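Local coordinates for protein arginine kinase (Anthopleura japonica, PDB 4RF6) that catalyses the reversible transfer of a phosphoryl group from ATP to L-arginine, giving phosphoarginine and ADP, as a phosphagen kinase with two tandem kinase units in one chain, at residues A[432-437]-A[629-634]. Residues are numbered along the deposited sequence; the frame is centred on the assembly and turned at random.
Sequences ECYTLF and GCPTNL
Tyr434 and Pro631 mark the nearest approach of the two backbones, yet their CA atoms stay 9.2 Å apart, and one phenol ring bridges the distance. Residues 432-437 carry the short helix 433-436, and Glu432 O accepts from both Thr435 N and Leu436 N. Residues 629-634 are a loop without regular structure, turned by a hydrogen bond from Asn633 N to Cys630 O (2.9 Å). From the helix, Tyr434 holds CG beside its backbone N and anti to the carbonyl carbon (chi1 -77°), and its ring reaches the loop with the hydroxyl end leading. Tyr434 OH lies 3.5 Å from Pro631 CA and 3.7 Å from Pro631 CG. Leu634 comes from the opposite direction and brings both methyls to the same end of the ring: Leu634 CD2 is 3.6 Å from Tyr434 OH, and Leu634 CD1 is 3.8 Å from Tyr434 CE1, approaching the ring obliquely. No hydrogen bond joins the two segments; Tyr434 OH bonds instead to O of Ser628, the residue before Gly629. Phe441 and His624 also meet the ring, while Pro631 O is bonded by His449. The contact joins a helix of the smaller N-terminal domain in the second kinase unit to a loop of its catalytic domain, away from the annotated sites. A buried phenol spans the interface, its hydroxyl satisfied by a backbone carbonyl while proline and leucine carbons pack around its end.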
ATOM      1  N   GLU A 432       2.007   4.758  25.377  1.00 15.90           N
ATOM      2  CA  GLU A 432       2.482   3.942  26.496  1.00 15.71           C
ATOM      3  C   GLU A 432       4.008   3.873  26.560  1.00 15.23           C
ATOM      4  O   GLU A 432       4.594   3.757  27.645  1.00 13.99           O
ATOM      5  CB  GLU A 432       1.890   2.530  26.421  1.00 17.96           C
ATOM      6  CG  GLU A 432       2.162   1.698  27.678  1.00 20.52           C
ATOM      7  CD  GLU A 432       1.459   0.353  27.668  1.00 26.24           C
ATOM      8  OE1 GLU A 432       0.572   0.155  26.808  1.00 26.26           O
ATOM      9  OE2 GLU A 432       1.800  -0.497  28.525  1.00 23.16           O
ATOM     10  N   CYS A 433       4.652   3.955  25.397  1.00 17.35           N
ATOM     11  CA  CYS A 433       6.111   3.960  25.321  1.00 12.45           C
ATOM     12  C   CYS A 433       6.759   5.006  26.227  1.00 13.87           C
ATOM     13  O   CYS A 433       7.804   4.752  26.833  1.00 16.33           O
ATOM     14  CB  CYS A 433       6.563   4.206  23.881  1.00 10.40           C
ATOM     15  SG  CYS A 433       6.308   2.795  22.773  1.00 15.51           S
ATOM     16  N   TYR A 434       6.153   6.189  26.301  1.00 13.77           N
ATOM     17  CA  TYR A 434       6.716   7.283  27.091  1.00 15.23           C
ATOM     18  C   TYR A 434       6.660   6.983  28.584  1.00 17.93           C
ATOM     19  O   TYR A 434       7.400   7.570  29.365  1.00 17.65           O
ATOM     20  CB  TYR A 434       5.999   8.606  26.798  1.00 13.62           C
ATOM     21  CG  TYR A 434       6.416   9.253  25.500  1.00 14.24           C
ATOM     22  CD1 TYR A 434       7.635   9.924  25.395  1.00 13.89           C
ATOM     23  CD2 TYR A 434       5.596   9.198  24.383  1.00 13.81           C
ATOM     24  CE1 TYR A 434       8.026  10.516  24.207  1.00 13.24           C
ATOM     25  CE2 TYR A 434       5.975   9.798  23.185  1.00 11.57           C
ATOM     26  CZ  TYR A 434       7.190  10.449  23.106  1.00 15.82           C
ATOM     27  OH  TYR A 434       7.568  11.034  21.919  1.00 17.50           O
ATOM     28  N   THR A 435       5.773   6.073  28.976  1.00 19.41           N
ATOM     29  CA  THR A 435       5.672   5.665  30.376  1.00 16.89           C
ATOM     30  C   THR A 435       6.397   4.347  30.628  1.00 16.70           C
ATOM     31  O   THR A 435       7.171   4.227  31.578  1.00 16.52           O
ATOM     32  CB  THR A 435       4.223   5.529  30.833  1.00 20.73           C
ATOM     33  OG1 THR A 435       3.572   6.806  30.760  1.00 24.70           O
ATOM     34  CG2 THR A 435       4.171   5.041  32.272  1.00 24.37           C
ATOM     35  N   LEU A 436       6.145   3.359  29.777  1.00 18.52           N
ATOM     36  CA  LEU A 436       6.732   2.037  29.966  1.00 19.19           C
ATOM     37  C   LEU A 436       8.241   2.066  29.776  1.00 18.54           C
ATOM     38  O   LEU A 436       8.971   1.381  30.489  1.00 17.94           O
ATOM     39  CB  LEU A 436       6.093   1.016  29.020  1.00 19.89           C
ATOM     40  CG  LEU A 436       6.562  -0.434  29.148  1.00 22.51           C
ATOM     41  CD1 LEU A 436       6.502  -0.882  30.592  1.00 25.01           C
ATOM     42  CD2 LEU A 436       5.711  -1.354  28.285  1.00 19.23           C
ATOM     43  N   PHE A 437       8.715   2.872  28.829  1.00 14.89           N
ATOM     44  CA  PHE A 437      10.154   2.985  28.613  1.00 12.25           C
ATOM     45  C   PHE A 437      10.678   4.346  29.081  1.00 14.57           C
ATOM     46  O   PHE A 437      11.687   4.840  28.583  1.00 15.92           O
ATOM     47  CB  PHE A 437      10.500   2.720  27.143  1.00 12.51           C
ATOM     48  CG  PHE A 437       9.901   1.444  26.604  1.00 17.19           C
ATOM     49  CD1 PHE A 437      10.247   0.217  27.153  1.00 19.80           C
ATOM     50  CD2 PHE A 437       8.993   1.475  25.550  1.00 17.07           C
ATOM     51  CE1 PHE A 437       9.695  -0.966  26.664  1.00 20.90           C
ATOM     52  CE2 PHE A 437       8.435   0.306  25.054  1.00 18.08           C
ATOM     53  CZ  PHE A 437       8.785  -0.921  25.612  1.00 19.46           C
ATOM     54  N   GLY A 629       5.384  10.628  17.666  1.00 16.78           N
ATOM     55  CA  GLY A 629       6.289   9.497  17.554  1.00 18.23           C
ATOM     56  C   GLY A 629       7.716   9.980  17.719  1.00 19.97           C
ATOM     57  O   GLY A 629       8.578   9.254  18.224  1.00 14.93           O
ATOM     58  N   CYS A 630       7.985  11.206  17.275  0.58 17.61           N
ATOM     59  CA  CYS A 630       9.304  11.806  17.457  0.58 18.68           C
ATOM     60  C   CYS A 630       9.269  12.743  18.657  0.58 18.12           C
ATOM     61  O   CYS A 630       8.515  13.713  18.667  0.58 20.76           O
ATOM     62  CB  CYS A 630       9.742  12.568  16.202  0.58 22.09           C
ATOM     63  SG  CYS A 630      11.457  13.190  16.252  0.58 28.43           S
ATOM     64  N   PRO A 631      10.079  12.443  19.684  1.00 18.18           N
ATOM     65  CA  PRO A 631      10.136  13.225  20.926  1.00 18.67           C
ATOM     66  C   PRO A 631      10.538  14.685  20.715  1.00 15.93           C
ATOM     67  O   PRO A 631      10.350  15.488  21.625  1.00 15.11           O
ATOM     68  CB  PRO A 631      11.199  12.491  21.753  1.00 18.52           C
ATOM     69  CG  PRO A 631      11.194  11.075  21.210  1.00 20.17           C
ATOM     70  CD  PRO A 631      10.943  11.248  19.735  1.00 17.71           C
ATOM     71  N   THR A 632      11.074  15.027  19.543  1.00 17.79           N
ATOM     72  CA  THR A 632      11.388  16.422  19.238  1.00 17.39           C
ATOM     73  C   THR A 632      10.129  17.250  18.999  1.00 16.75           C
ATOM     74  O   THR A 632      10.156  18.475  19.107  1.00 17.72           O
ATOM     75  CB  THR A 632      12.316  16.564  18.011  1.00 23.31           C
ATOM     76  OG1 THR A 632      11.654  16.078  16.834  1.00 25.28           O
ATOM     77  CG2 THR A 632      13.600  15.803  18.225  1.00 21.96           C
ATOM     78  N   ASN A 633       9.030  16.579  18.673  1.00 13.61           N
ATOM     79  CA  ASN A 633       7.781  17.266  18.366  1.00 14.91           C
ATOM     80  C   ASN A 633       6.776  17.286  19.516  1.00 17.42           C
ATOM     81  O   ASN A 633       5.589  17.535  19.300  1.00 19.16           O
ATOM     82  CB  ASN A 633       7.119  16.645  17.137  1.00 20.73           C
ATOM     83  CG  ASN A 633       7.563  17.295  15.846  1.00 34.76           C
ATOM     84  OD1 ASN A 633       7.026  18.331  15.448  1.00 40.40           O
ATOM     85  ND2 ASN A 633       8.540  16.690  15.178  1.00 37.01           N
ATOM     86  N   LEU A 634       7.244  17.030  20.733  1.00 15.81           N
ATOM     87  CA  LEU A 634       6.373  17.051  21.905  1.00 13.89           C
ATOM     88  C   LEU A 634       5.974  18.476  22.299  1.00 14.19           C
ATOM     89  O   LEU A 634       6.383  19.447  21.648  1.00 13.93           O
ATOM     90  CB  LEU A 634       7.055  16.342  23.074  1.00 11.61           C
ATOM     91  CG  LEU A 634       7.315  14.855  22.855  1.00 13.03           C
ATOM     92  CD1 LEU A 634       8.154  14.287  23.990  1.00 10.76           C
ATOM     93  CD2 LEU A 634       5.998  14.109  22.752  1.00 14.73           C
TER